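Local structure of MucR Phosphodiesterase (Pseudomonas aeruginosa, 5M1T) at residues Pro52-Leu55 against Ala56-Pro60; Gln107-Leu110 against Trp111-Gly114; Ala168-Val171 against Ile172-Leu176; Glu252-Arg256 against Leu257-Ser261. The protein is an EAL-domain phosphodiesterase with a modified TIM-barrel fold, which here holds magnesium ions and the ligand C2E. All coordinates share one frame; numbering follows the deposited sequence.

Contact 1: Pro52-Leu55 against Ala56-Pro60; sequences PKVL and APNGP
Over one face of the Asn-58 to Gly-59 peptide lies Val-54 CG1, almost straight above Asn-58 C at 3.3 Å, while the carboxamide of Asn-58 offers the same methyl its OD1. The pyrrolidine ring of Pro-60 is likewise approached over a face, at its CD corner, where Leu-55 CB packs 3.9 Å from CD. These contacts close a beta hairpin, the turn between the antiparallel strands 46-55 and 61-72 at the start of the EAL domain's barrel-like sheet. Leu-55 is the residue on which the turn closes. Its N-H makes a nearly straight bond to Pro-60 O (2.9 Å, 175°). The return bond of an ordinary hydrogen-bonded pair is missing because Pro-60 has no N-H; Leu-55 O instead takes the N-H of Gly-59 at a short 2.6 Å from N to O, tilted out of the carbonyl plane. That bond joins residues four apart, an alpha-turn, and the chain inside it bends through a cis peptide between Ala-56 and Pro-57. Outside the turn, Pro-57 O accepts a bond from Gln-251 NE2 of helix 248-257, and the backbone of Val-54 is paired with Leu-262, so strand 46-55 runs between strands 61-72 and 261-263. Lys-53 turns away from the turn to a salt bridge with Glu-205. Val-54 places CG1 opposite its backbone N (chi1 163°), which swings this methyl over the turn and brings it to 3.1 Å from Gly-59 O, a tight contact.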
ATOM      1  N   PRO A  52     -15.299  12.390 -20.684  1.00 23.52           N
ATOM      2  CA  PRO A  52     -16.422  13.027 -19.994  1.00 23.90           C
ATOM      3  C   PRO A  52     -17.265  12.071 -19.192  1.00 24.26           C
ATOM      4  O   PRO A  52     -17.524  10.949 -19.672  1.00 24.07           O
ATOM      5  CB  PRO A  52     -17.285  13.563 -21.136  1.00 24.15           C
ATOM      6  CG  PRO A  52     -16.415  13.635 -22.338  1.00 24.11           C
ATOM      7  CD  PRO A  52     -15.316  12.634 -22.140  1.00 24.17           C
ATOM      8  N   LYS A  53     -17.658  12.466 -17.984  1.00 25.39           N
ATOM      9  CA  LYS A  53     -18.708  11.745 -17.257  1.00 27.63           C
ATOM     10  C   LYS A  53     -19.868  12.731 -17.286  1.00 28.07           C
ATOM     11  O   LYS A  53     -19.677  13.922 -17.041  1.00 27.89           O
ATOM     12  CB  LYS A  53     -18.360  11.412 -15.800  1.00 29.03           C
ATOM     13  CG  LYS A  53     -17.021  10.699 -15.593  1.00 31.63           C
ATOM     14  CD  LYS A  53     -16.500  10.824 -14.151  1.00 33.52           C
ATOM     15  CE  LYS A  53     -17.600  10.555 -13.128  1.00 34.60           C
ATOM     16  NZ  LYS A  53     -17.108  10.913 -11.767  1.00 36.14           N
ATOM     17  N   VAL A  54     -21.055  12.231 -17.583  1.00 28.42           N
ATOM     18  CA  VAL A  54     -22.204  13.090 -17.897  1.00 29.87           C
ATOM     19  C   VAL A  54     -23.405  12.663 -17.074  1.00 29.29           C
ATOM     20  O   VAL A  54     -23.610  11.466 -16.916  1.00 28.10           O
ATOM     21  CB  VAL A  54     -22.483  12.944 -19.407  1.00 31.30           C
ATOM     22  CG1 VAL A  54     -23.837  13.429 -19.794  1.00 33.74           C
ATOM     23  CG2 VAL A  54     -21.449  13.727 -20.185  1.00 31.94           C
ATOM     24  N   LEU A  55     -24.197  13.616 -16.553  1.00 30.31           N
ATOM     25  CA  LEU A  55     -25.465  13.252 -15.902  1.00 31.93           C
ATOM     26  C   LEU A  55     -26.381  12.574 -16.919  1.00 30.54           C
ATOM     27  O   LEU A  55     -26.380  12.911 -18.095  1.00 28.98           O
ATOM     28  CB  LEU A  55     -26.174  14.424 -15.190  1.00 34.19           C
ATOM     29  CG  LEU A  55     -25.527  14.922 -13.858  1.00 35.76           C
ATOM     30  CD1 LEU A  55     -26.476  15.834 -13.081  1.00 37.30           C
ATOM     31  CD2 LEU A  55     -25.005  13.828 -12.915  1.00 34.98           C
ATOM     32  N   ALA A  56     -27.073  11.546 -16.465  1.00 30.23           N
ATOM     33  CA  ALA A  56     -27.890  10.718 -17.336  1.00 30.33           C
ATOM     34  C   ALA A  56     -29.202  11.448 -17.664  1.00 30.97           C
ATOM     35  O   ALA A  56     -29.807  12.021 -16.778  1.00 31.27           O
ATOM     36  CB  ALA A  56     -28.192   9.418 -16.630  1.00 29.91           C
ATOM     37  N   PRO A  57     -29.669  11.419 -18.905  1.00 31.62           N
ATOM     38  CA  PRO A  57     -29.090  10.669 -20.009  1.00 32.83           C
ATOM     39  C   PRO A  57     -27.943  11.358 -20.754  1.00 34.85           C
ATOM     40  O   PRO A  57     -27.080  10.683 -21.308  1.00 33.95           O
ATOM     41  CB  PRO A  57     -30.272  10.545 -20.969  1.00 32.86           C
ATOM     42  CG  PRO A  57     -31.051  11.813 -20.750  1.00 32.42           C
ATOM     43  CD  PRO A  57     -30.942  12.071 -19.277  1.00 32.45           C
ATOM     44  N   ASN A  58     -27.968  12.684 -20.817  1.00 38.01           N
ATOM     45  CA  ASN A  58     -26.955  13.414 -21.572  1.00 41.45           C
ATOM     46  C   ASN A  58     -26.676  14.774 -20.955  1.00 42.53           C
ATOM     47  O   ASN A  58     -26.231  15.673 -21.637  1.00 42.83           O
ATOM     48  CB  ASN A  58     -27.448  13.583 -22.989  1.00 44.18           C
ATOM     49  CG  ASN A  58     -26.336  13.506 -23.988  1.00 47.15           C
ATOM     50  OD1 ASN A  58     -25.156  13.666 -23.648  1.00 50.83           O
ATOM     51  ND2 ASN A  58     -26.699  13.253 -25.237  1.00 48.94           N
ATOM     52  N   GLY A  59     -26.962  14.866 -19.646  1.00 45.04           N
ATOM     53  CA  GLY A  59     -27.230  16.109 -18.886  1.00 43.36           C
ATOM     54  C   GLY A  59     -25.894  16.751 -18.829  1.00 43.53           C
ATOM     55  O   GLY A  59     -25.012  16.311 -19.556  1.00 48.20           O
ATOM     56  N   PRO A  60     -25.697  17.748 -17.956  1.00 40.69           N
ATOM     57  CA  PRO A  60     -24.373  18.361 -17.996  1.00 40.33           C
ATOM     58  C   PRO A  60     -23.238  17.369 -17.665  1.00 39.48           C
ATOM     59  O   PRO A  60     -23.387  16.428 -16.871  1.00 37.36           O
ATOM     60  CB  PRO A  60     -24.443  19.445 -16.917  1.00 40.13           C
ATOM     61  CG  PRO A  60     -25.410  18.905 -15.927  1.00 40.66           C
ATOM     62  CD  PRO A  60     -26.400  18.044 -16.703  1.00 41.34           C
TER

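Contact 2: Gln107-Leu110 against Trp111-Gly114; sequences QMRL and WLDG
Trp-111, Leu-112 and Asp-113 donate their backbone N-H groups to the carbonyls of Gln-107, Met-108 and Arg-109, regular alpha-helical bonds, before Gly-114 N reaches Leu-110 O only weakly as the chain leaves the helix. Gln-107 lies over one face of the Trp-111 indole. Its CG makes a CH-pi contact with the six-membered ring, 3.5 Å from the centroid and 11° off the normal; the bend at chi2 (60°) then carries the amide across the ring toward the pyrrole nitrogen. NE2 ends 3.2 Å from Trp-111 NE1, but both are donors and no bond joins them, and the amide plane is turned 55° from the indole. Met-108 comes from another direction, its CE at the ring edge, 3.7 Å from Trp-111 CE3. All this takes place at the C-terminal end of helix 93-113, one of the helices of the EAL domain's TIM-barrel-like fold, where the indole also makes edge-to-face contacts with Tyr-50 and Trp-119. Farther round the helix, Arg-109 grips Asp-113 side-on, a salt bridge between residues four apart: NE gives a bond of 3.1 Å to Asp-113 OD2, and NH2 one of 2.9 Å to Asp-113 OD1. Both oxygens are met from above the carboxylate plane. NH1 of the same arginine is taken by Ser-147 O and Glu-149, so partners on two sides fix the rotation of the guanidinium. Leu-112 CD1 packs against one face of that group, 3.9 Å from Arg-109 NH1.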
ATOM      1  N   GLN A 107      -4.319  20.326 -14.823  1.00 25.37           N
ATOM      2  CA  GLN A 107      -5.415  20.496 -15.744  1.00 26.17           C
ATOM      3  C   GLN A 107      -6.718  20.931 -15.072  1.00 26.97           C
ATOM      4  O   GLN A 107      -7.420  21.812 -15.588  1.00 26.84           O
ATOM      5  CB  GLN A 107      -5.646  19.217 -16.524  1.00 26.22           C
ATOM      6  CG  GLN A 107      -6.535  19.412 -17.720  1.00 26.97           C
ATOM      7  CD  GLN A 107      -5.958  20.419 -18.719  1.00 27.59           C
ATOM      8  OE1 GLN A 107      -4.820  20.285 -19.174  1.00 27.94           O
ATOM      9  NE2 GLN A 107      -6.734  21.423 -19.044  1.00 27.70           N
ATOM     10  N   MET A 108      -7.054  20.317 -13.940  1.00 26.82           N
ATOM     11  CA  MET A 108      -8.287  20.672 -13.251  1.00 28.39           C
ATOM     12  C   MET A 108      -8.235  22.136 -12.791  1.00 29.12           C
ATOM     13  O   MET A 108      -9.197  22.898 -12.985  1.00 29.46           O
ATOM     14  CB  MET A 108      -8.544  19.719 -12.081  1.00 29.61           C
ATOM     15  CG  MET A 108      -9.920  19.853 -11.421  1.00 30.98           C
ATOM     16  SD  MET A 108     -11.392  19.766 -12.490  1.00 32.85           S
ATOM     17  CE  MET A 108     -11.126  18.233 -13.263  1.00 31.25           C
ATOM     18  N   ARG A 109      -7.100  22.531 -12.188  1.00 28.53           N
ATOM     19  CA  ARG A 109      -6.876  23.913 -11.815  1.00 28.29           C
ATOM     20  C   ARG A 109      -7.137  24.857 -12.994  1.00 27.74           C
ATOM     21  O   ARG A 109      -7.890  25.800 -12.868  1.00 27.61           O
ATOM     22  CB  ARG A 109      -5.458  24.080 -11.290  1.00 28.49           C
ATOM     23  CG  ARG A 109      -5.108  25.459 -10.740  1.00 29.16           C
ATOM     24  CD  ARG A 109      -5.807  25.789  -9.427  1.00 29.36           C
ATOM     25  NE  ARG A 109      -7.011  26.577  -9.633  1.00 30.20           N
ATOM     26  CZ  ARG A 109      -8.065  26.609  -8.809  1.00 30.89           C
ATOM     27  NH1 ARG A 109      -8.098  25.861  -7.710  1.00 30.96           N
ATOM     28  NH2 ARG A 109      -9.116  27.382  -9.096  1.00 30.69           N
ATOM     29  N   LEU A 110      -6.504  24.587 -14.125  1.00 27.58           N
ATOM     30  CA  LEU A 110      -6.664  25.379 -15.339  1.00 28.43           C
ATOM     31  C   LEU A 110      -8.154  25.508 -15.758  1.00 29.34           C
ATOM     32  O   LEU A 110      -8.682  26.608 -16.015  1.00 29.33           O
ATOM     33  CB  LEU A 110      -5.825  24.746 -16.450  1.00 28.70           C
ATOM     34  CG  LEU A 110      -5.684  25.443 -17.803  1.00 30.21           C
ATOM     35  CD1 LEU A 110      -5.287  26.897 -17.627  1.00 31.66           C
ATOM     36  CD2 LEU A 110      -4.591  24.810 -18.647  1.00 29.82           C
ATOM     37  N   TRP A 111      -8.843  24.376 -15.771  1.00 29.34           N
ATOM     38  CA  TRP A 111     -10.263  24.350 -16.048  1.00 30.24           C
ATOM     39  C   TRP A 111     -11.086  25.133 -15.061  1.00 30.72           C
ATOM     40  O   TRP A 111     -12.031  25.801 -15.472  1.00 30.44           O
ATOM     41  CB  TRP A 111     -10.790  22.919 -16.072  1.00 30.09           C
ATOM     42  CG  TRP A 111     -10.408  22.168 -17.304  1.00 30.55           C
ATOM     43  CD1 TRP A 111     -10.175  22.697 -18.537  1.00 31.21           C
ATOM     44  CD2 TRP A 111     -10.252  20.745 -17.435  1.00 29.83           C
ATOM     45  NE1 TRP A 111      -9.879  21.695 -19.426  1.00 31.12           N
ATOM     46  CE2 TRP A 111      -9.914  20.490 -18.777  1.00 29.97           C
ATOM     47  CE3 TRP A 111     -10.360  19.668 -16.543  1.00 29.80           C
ATOM     48  CZ2 TRP A 111      -9.692  19.201 -19.265  1.00 29.88           C
ATOM     49  CZ3 TRP A 111     -10.144  18.391 -17.018  1.00 29.79           C
ATOM     50  CH2 TRP A 111      -9.807  18.167 -18.376  1.00 29.76           C
ATOM     51  N   LEU A 112     -10.800  24.993 -13.766  1.00 31.02           N
ATOM     52  CA  LEU A 112     -11.531  25.762 -12.754  1.00 31.45           C
ATOM     53  C   LEU A 112     -11.335  27.276 -12.979  1.00 31.62           C
ATOM     54  O   LEU A 112     -12.270  28.075 -12.853  1.00 32.13           O
ATOM     55  CB  LEU A 112     -11.091  25.385 -11.343  1.00 31.33           C
ATOM     56  CG  LEU A 112     -11.572  24.056 -10.784  1.00 31.22           C
ATOM     57  CD1 LEU A 112     -10.792  23.728  -9.525  1.00 31.32           C
ATOM     58  CD2 LEU A 112     -13.045  24.097 -10.473  1.00 32.01           C
ATOM     59  N   ASP A 113     -10.121  27.657 -13.329  1.00 31.06           N
ATOM     60  CA  ASP A 113      -9.812  29.056 -13.569  1.00 31.59           C
ATOM     61  C   ASP A 113     -10.430  29.526 -14.895  1.00 32.09           C
ATOM     62  O   ASP A 113     -10.517  30.698 -15.153  1.00 31.84           O
ATOM     63  CB  ASP A 113      -8.295  29.264 -13.563  1.00 31.34           C
ATOM     64  CG  ASP A 113      -7.648  28.988 -12.171  1.00 31.97           C
ATOM     65  OD1 ASP A 113      -8.269  29.338 -11.109  1.00 32.81           O
ATOM     66  OD2 ASP A 113      -6.511  28.428 -12.128  1.00 29.90           O
ATOM     67  N   GLY A 114     -10.812  28.585 -15.754  1.00 32.60           N
ATOM     68  CA  GLY A 114     -11.499  28.883 -17.004  1.00 32.94           C
ATOM     69  C   GLY A 114     -13.012  28.842 -16.814  1.00 34.09           C
ATOM     70  O   GLY A 114     -13.785  29.027 -17.755  1.00 34.88           O
TER

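Contact 3: Ala168-Val171 against Ile172-Leu176; sequences ASLV and ILEQL
Helix 166-178 lies in the beta-alpha-beta crossover that leads from strand 153-158 to its parallel neighbour 182-188 in the TIM-barrel-like EAL domain, and Ala-168 to Leu-176 form its middle turns. Four backbone bonds run across the two segments, from Ile-172, Leu-173, Glu-174 and Gln-175 back to Ala-168, Ser-169, Leu-170 and Val-171; the bond from Leu-173 N to Ser-169 O is the shortest at 2.8 Å. Side chains of the later residues lean back over the carbonyls of the earlier turn. Leu-173 CG reaches 3.3 Å from Ser-169 O, and Ile-172 CD1 lies 3.6 Å from Ala-168 O. In Glu-174 the CG stands opposite the carbonyl carbon (chi1 -76°), which lays it 3.2 Å from Leu-170 O, and a further bend at chi2 folds the carboxylate back, with OE2 4.2 Å from Leu-170 CD1. Gln-175 and Val-171 run side by side in the same direction, Val-171 CG1 being 4.0 Å from Gln-175 OE1. These are loose contacts on an exposed flank, and the backbone bonds, more than the side chains, join the two segments. Ser-169 faces the other way, its buried OG hydrogen-bonded to the carbonyls of Ala-162 and Asp-165, which ties helix 166-178 to the end of helix 159-164 and to the residue that joins the two helices. Of the surroundings, helix 127-131 presents Phe-130 to Ser-169, Ile-172 and Leu-173, helix 135-145 packs on Ile-172, Gln-175 and Leu-176, and strand 182-188 receives Leu-173 and Leu-176 on Ile-183.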
ATOM      1  N   ALA A 168      -7.391  -2.382   5.948  1.00 29.38           N
ATOM      2  CA  ALA A 168      -6.317  -1.483   5.512  1.00 28.67           C
ATOM      3  C   ALA A 168      -6.845  -0.455   4.531  1.00 27.70           C
ATOM      4  O   ALA A 168      -6.453   0.712   4.581  1.00 26.85           O
ATOM      5  CB  ALA A 168      -5.159  -2.278   4.890  1.00 28.81           C
ATOM      6  N   SER A 169      -7.745  -0.876   3.639  1.00 27.19           N
ATOM      7  CA  SER A 169      -8.358   0.061   2.692  1.00 26.72           C
ATOM      8  C   SER A 169      -9.043   1.179   3.465  1.00 27.97           C
ATOM      9  O   SER A 169      -9.068   2.343   3.030  1.00 26.82           O
ATOM     10  CB  SER A 169      -9.396  -0.620   1.795  1.00 26.39           C
ATOM     11  OG  SER A 169      -8.813  -1.631   1.007  1.00 25.96           O
ATOM     12  N   LEU A 170      -9.614   0.814   4.616  1.00 29.16           N
ATOM     13  CA  LEU A 170     -10.421   1.748   5.403  1.00 29.85           C
ATOM     14  C   LEU A 170      -9.548   2.846   5.983  1.00 28.69           C
ATOM     15  O   LEU A 170      -9.892   4.017   5.922  1.00 28.17           O
ATOM     16  CB  LEU A 170     -11.170   0.995   6.519  1.00 31.48           C
ATOM     17  CG  LEU A 170     -12.445   1.612   7.091  1.00 33.02           C
ATOM     18  CD1 LEU A 170     -13.463   1.988   6.022  1.00 33.18           C
ATOM     19  CD2 LEU A 170     -13.106   0.633   8.063  1.00 33.64           C
ATOM     20  N   VAL A 171      -8.393   2.470   6.499  1.00 29.16           N
ATOM     21  CA  VAL A 171      -7.485   3.452   7.081  1.00 29.48           C
ATOM     22  C   VAL A 171      -7.054   4.429   5.994  1.00 29.07           C
ATOM     23  O   VAL A 171      -7.136   5.640   6.179  1.00 29.14           O
ATOM     24  CB  VAL A 171      -6.269   2.768   7.746  1.00 30.06           C
ATOM     25  CG1 VAL A 171      -5.137   3.760   8.003  1.00 29.75           C
ATOM     26  CG2 VAL A 171      -6.711   2.073   9.036  1.00 30.32           C
ATOM     27  N   ILE A 172      -6.640   3.896   4.845  1.00 28.98           N
ATOM     28  CA  ILE A 172      -6.231   4.734   3.698  1.00 28.23           C
ATOM     29  C   ILE A 172      -7.354   5.645   3.168  1.00 27.90           C
ATOM     30  O   ILE A 172      -7.180   6.860   2.999  1.00 26.59           O
ATOM     31  CB  ILE A 172      -5.673   3.905   2.535  1.00 27.29           C
ATOM     32  CG1 ILE A 172      -4.383   3.182   2.929  1.00 27.45           C
ATOM     33  CG2 ILE A 172      -5.366   4.804   1.353  1.00 27.00           C
ATOM     34  CD1 ILE A 172      -4.130   1.907   2.119  1.00 27.34           C
ATOM     35  N   LEU A 173      -8.507   5.065   2.896  1.00 28.67           N
ATOM     36  CA  LEU A 173      -9.582   5.849   2.305  1.00 29.43           C
ATOM     37  C   LEU A 173     -10.163   6.899   3.285  1.00 30.55           C
ATOM     38  O   LEU A 173     -10.503   7.999   2.869  1.00 31.05           O
ATOM     39  CB  LEU A 173     -10.675   4.933   1.742  1.00 29.21           C
ATOM     40  CG  LEU A 173     -10.264   4.079   0.552  1.00 28.60           C
ATOM     41  CD1 LEU A 173     -11.369   3.119   0.172  1.00 29.67           C
ATOM     42  CD2 LEU A 173      -9.885   4.897  -0.659  1.00 28.18           C
ATOM     43  N   GLU A 174     -10.262   6.564   4.566  1.00 31.98           N
ATOM     44  CA  GLU A 174     -10.697   7.533   5.564  1.00 33.73           C
ATOM     45  C   GLU A 174      -9.791   8.776   5.577  1.00 33.16           C
ATOM     46  O   GLU A 174     -10.287   9.897   5.596  1.00 33.74           O
ATOM     47  CB  GLU A 174     -10.765   6.920   6.981  1.00 36.52           C
ATOM     48  CG  GLU A 174     -11.965   6.007   7.265  1.00 39.19           C
ATOM     49  CD  GLU A 174     -13.337   6.667   7.057  1.00 42.64           C
ATOM     50  OE1 GLU A 174     -13.400   7.896   6.772  1.00 45.86           O
ATOM     51  OE2 GLU A 174     -14.381   5.949   7.157  1.00 45.82           O
ATOM     52  N   GLN A 175      -8.474   8.583   5.539  1.00 31.67           N
ATOM     53  CA  GLN A 175      -7.568   9.724   5.458  1.00 31.87           C
ATOM     54  C   GLN A 175      -7.877  10.585   4.228  1.00 30.38           C
ATOM     55  O   GLN A 175      -8.081  11.783   4.351  1.00 29.82           O
ATOM     56  CB  GLN A 175      -6.111   9.285   5.374  1.00 32.60           C
ATOM     57  CG  GLN A 175      -5.518   8.765   6.662  1.00 33.65           C
ATOM     58  CD  GLN A 175      -4.119   8.250   6.435  1.00 34.00           C
ATOM     59  OE1 GLN A 175      -3.917   7.071   6.163  1.00 34.99           O
ATOM     60  NE2 GLN A 175      -3.149   9.144   6.486  1.00 34.16           N
ATOM     61  N   LEU A 176      -7.914   9.953   3.052  1.00 28.78           N
ATOM     62  CA  LEU A 176      -8.195  10.649   1.808  1.00 27.43           C
ATOM     63  C   LEU A 176      -9.534  11.401   1.846  1.00 28.00           C
ATOM     64  O   LEU A 176      -9.630  12.536   1.384  1.00 28.08           O
ATOM     65  CB  LEU A 176      -8.188   9.669   0.653  1.00 26.41           C
ATOM     66  CG  LEU A 176      -6.844   9.031   0.326  1.00 26.27           C
ATOM     67  CD1 LEU A 176      -7.007   7.898  -0.670  1.00 26.11           C
ATOM     68  CD2 LEU A 176      -5.877  10.049  -0.236  1.00 25.94           C
TER

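Contact 4: Glu252-Arg256 against Leu257-Ser261; sequences EFLTR and LGCNS
Leu-254 and Cys-259 form the buried side of a Schellman motif that ends helix 248-257, an outer helix of the EAL domain's barrel-like fold, whereas Arg-256 and Gly-258 lie on its solvent side. On the buried side Cys-259 SG comes 4.0 Å from Leu-254 CD2, and both residues continue the packing onto Ala-242 of strand 239-243 and onto helix 220-236. The backbone bonds of the motif lie beside this pair: Cys-259 N spans back to Leu-254 O at 3.2 Å, fairly straight at 165°, and Gly-258 N gives a weaker bond to Thr-255 O. Gly-258 has positive phi (106°), which turns the chain out of the helix toward strand 261-263. Phe-253 and Leu-257 make a second apolar pair, only partly covered. Leu-257 CG sits over one face of the phenyl ring, 4.1 Å from its centroid and displaced toward the rim, while CD1 comes to 3.7 Å from Phe-253 CZ. The phenyl ring swings toward Leu-257 because Phe-253 sets CG opposite its backbone N. The exposed side is held by charge: Arg-256 NE meets Glu-252 OE2 at 3.2 Å, in the guanidinium plane and on the syn side of the carboxylate, with a longer, weak bond from NH2 to OE1. Thr-255 OG1 turns back to Gln-251 O. Past the helix end a water bridges the two parts, donating to Thr-255 O at 2.6 Å and to Cys-259 O at 2.9 Å.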
ATOM      1  N   GLU A 252     -30.625   4.761 -22.897  1.00 30.88           N
ATOM      2  CA  GLU A 252     -32.036   4.819 -22.481  1.00 33.07           C
ATOM      3  C   GLU A 252     -32.305   3.876 -21.324  1.00 31.51           C
ATOM      4  O   GLU A 252     -32.942   4.257 -20.360  1.00 31.38           O
ATOM      5  CB  GLU A 252     -32.970   4.484 -23.648  1.00 35.94           C
ATOM      6  CG  GLU A 252     -34.455   4.671 -23.343  1.00 39.69           C
ATOM      7  CD  GLU A 252     -35.102   3.479 -22.599  1.00 43.52           C
ATOM      8  OE1 GLU A 252     -34.673   2.308 -22.759  1.00 46.12           O
ATOM      9  OE2 GLU A 252     -36.080   3.693 -21.832  1.00 48.57           O
ATOM     10  N   PHE A 253     -31.815   2.651 -21.418  1.00 29.40           N
ATOM     11  CA  PHE A 253     -32.074   1.671 -20.386  1.00 29.21           C
ATOM     12  C   PHE A 253     -31.397   2.058 -19.072  1.00 28.05           C
ATOM     13  O   PHE A 253     -31.973   2.008 -17.987  1.00 27.25           O
ATOM     14  CB  PHE A 253     -31.605   0.282 -20.882  1.00 29.92           C
ATOM     15  CG  PHE A 253     -31.451  -0.708 -19.803  1.00 29.96           C
ATOM     16  CD1 PHE A 253     -32.554  -1.282 -19.226  1.00 30.42           C
ATOM     17  CD2 PHE A 253     -30.195  -1.028 -19.320  1.00 30.42           C
ATOM     18  CE1 PHE A 253     -32.411  -2.196 -18.192  1.00 30.76           C
ATOM     19  CE2 PHE A 253     -30.045  -1.942 -18.292  1.00 30.19           C
ATOM     20  CZ  PHE A 253     -31.152  -2.535 -17.738  1.00 30.34           C
ATOM     21  N   LEU A 254     -30.156   2.490 -19.175  1.00 27.82           N
ATOM     22  CA  LEU A 254     -29.413   2.856 -17.964  1.00 26.71           C
ATOM     23  C   LEU A 254     -30.034   4.060 -17.304  1.00 25.95           C
ATOM     24  O   LEU A 254     -30.044   4.177 -16.087  1.00 24.38           O
ATOM     25  CB  LEU A 254     -27.951   3.109 -18.318  1.00 25.92           C
ATOM     26  CG  LEU A 254     -27.248   1.819 -18.729  1.00 26.04           C
ATOM     27  CD1 LEU A 254     -25.958   2.117 -19.464  1.00 26.06           C
ATOM     28  CD2 LEU A 254     -26.987   0.916 -17.530  1.00 26.18           C
ATOM     29  N   THR A 255     -30.555   4.972 -18.125  1.00 26.64           N
ATOM     30  CA  THR A 255     -31.208   6.159 -17.595  1.00 27.14           C
ATOM     31  C   THR A 255     -32.488   5.774 -16.840  1.00 27.21           C
ATOM     32  O   THR A 255     -32.724   6.221 -15.702  1.00 26.48           O
ATOM     33  CB  THR A 255     -31.449   7.191 -18.716  1.00 28.08           C
ATOM     34  OG1 THR A 255     -30.164   7.676 -19.173  1.00 28.61           O
ATOM     35  CG2 THR A 255     -32.292   8.394 -18.221  1.00 28.29           C
ATOM     36  N   ARG A 256     -33.296   4.917 -17.457  1.00 27.87           N
ATOM     37  CA  ARG A 256     -34.537   4.470 -16.855  1.00 29.14           C
ATOM     38  C   ARG A 256     -34.302   3.734 -15.545  1.00 28.21           C
ATOM     39  O   ARG A 256     -35.122   3.829 -14.633  1.00 27.77           O
ATOM     40  CB  ARG A 256     -35.345   3.596 -17.825  1.00 31.01           C
ATOM     41  CG  ARG A 256     -36.681   3.152 -17.249  1.00 32.53           C
ATOM     42  CD  ARG A 256     -37.645   2.605 -18.279  1.00 34.42           C
ATOM     43  NE  ARG A 256     -37.007   1.903 -19.398  1.00 35.27           N
ATOM     44  CZ  ARG A 256     -36.707   0.605 -19.440  1.00 35.94           C
ATOM     45  NH1 ARG A 256     -36.908  -0.201 -18.400  1.00 35.59           N
ATOM     46  NH2 ARG A 256     -36.143   0.116 -20.538  1.00 37.79           N
ATOM     47  N   LEU A 257     -33.183   3.018 -15.442  1.00 28.16           N
ATOM     48  CA  LEU A 257     -32.826   2.340 -14.196  1.00 28.30           C
ATOM     49  C   LEU A 257     -32.533   3.318 -13.080  1.00 28.12           C
ATOM     50  O   LEU A 257     -32.678   3.011 -11.915  1.00 28.21           O
ATOM     51  CB  LEU A 257     -31.573   1.482 -14.374  1.00 28.40           C
ATOM     52  CG  LEU A 257     -31.667   0.123 -15.049  1.00 28.41           C
ATOM     53  CD1 LEU A 257     -30.411  -0.654 -14.667  1.00 27.78           C
ATOM     54  CD2 LEU A 257     -32.931  -0.612 -14.642  1.00 28.61           C
ATOM     55  N   GLY A 258     -32.053   4.489 -13.446  1.00 28.48           N
ATOM     56  CA  GLY A 258     -31.765   5.504 -12.476  1.00 28.77           C
ATOM     57  C   GLY A 258     -30.285   5.691 -12.229  1.00 28.72           C
ATOM     58  O   GLY A 258     -29.925   6.142 -11.174  1.00 29.15           O
ATOM     59  N   CYS A 259     -29.424   5.374 -13.196  1.00 29.40           N
ATOM     60  CA  CYS A 259     -28.000   5.688 -13.059  1.00 30.13           C
ATOM     61  C   CYS A 259     -27.854   7.207 -12.938  1.00 29.99           C
ATOM     62  O   CYS A 259     -28.572   7.940 -13.596  1.00 30.08           O
ATOM     63  CB  CYS A 259     -27.184   5.180 -14.254  1.00 29.94           C
ATOM     64  SG  CYS A 259     -27.059   3.390 -14.353  1.00 31.71           S
ATOM     65  N   ASN A 260     -26.925   7.665 -12.113  1.00 29.75           N
ATOM     66  CA  ASN A 260     -26.749   9.090 -11.909  1.00 30.05           C
ATOM     67  C   ASN A 260     -26.005   9.653 -13.104  1.00 29.83           C
ATOM     68  O   ASN A 260     -26.438  10.647 -13.697  1.00 30.57           O
ATOM     69  CB  ASN A 260     -26.034   9.361 -10.580  1.00 30.42           C
ATOM     70  CG  ASN A 260     -26.798   8.766  -9.392  1.00 32.80           C
ATOM     71  OD1 ASN A 260     -26.513   7.646  -8.913  1.00 32.18           O
ATOM     72  ND2 ASN A 260     -27.829   9.488  -8.950  1.00 34.13           N
ATOM     73  N   SER A 261     -24.930   8.979 -13.499  1.00 28.19           N
ATOM     74  CA  SER A 261     -24.086   9.466 -14.560  1.00 27.11           C
ATOM     75  C   SER A 261     -23.577   8.353 -15.468  1.00 26.77           C
ATOM     76  O   SER A 261     -23.567   7.163 -15.099  1.00 25.91           O
ATOM     77  CB  SER A 261     -22.922  10.272 -13.980  1.00 26.83           C
ATOM     78  OG  SER A 261     -22.190   9.534 -13.022  1.00 26.92           O
TER
HETATM   79  O   HOH W   1     -31.232   8.096 -14.615  1.00 38.50           O

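Along the chain the contacts follow one another from 1 to 4, all within the EAL domain. Contacts 1 and 4 are neighbours, with centres 10 Å apart: the hairpin turn after strand 46-55 lies against the end of helix 248-257, and Ala-56 N probably bonds to Asn-260 O (3.0 Å), where the first and last strands of the sheet pair. Contact 2, at the end of helix 93-113, lies 20 Å from contact 1 and 29 Å from contact 4, centre to centre. Contact 3, on helix 166-178, is 28 to 30 Å from each of the others. Contacts 2 to 4 thus mark separate places outside the sheet, whose strands carry magnesium ligands such as Glu-65.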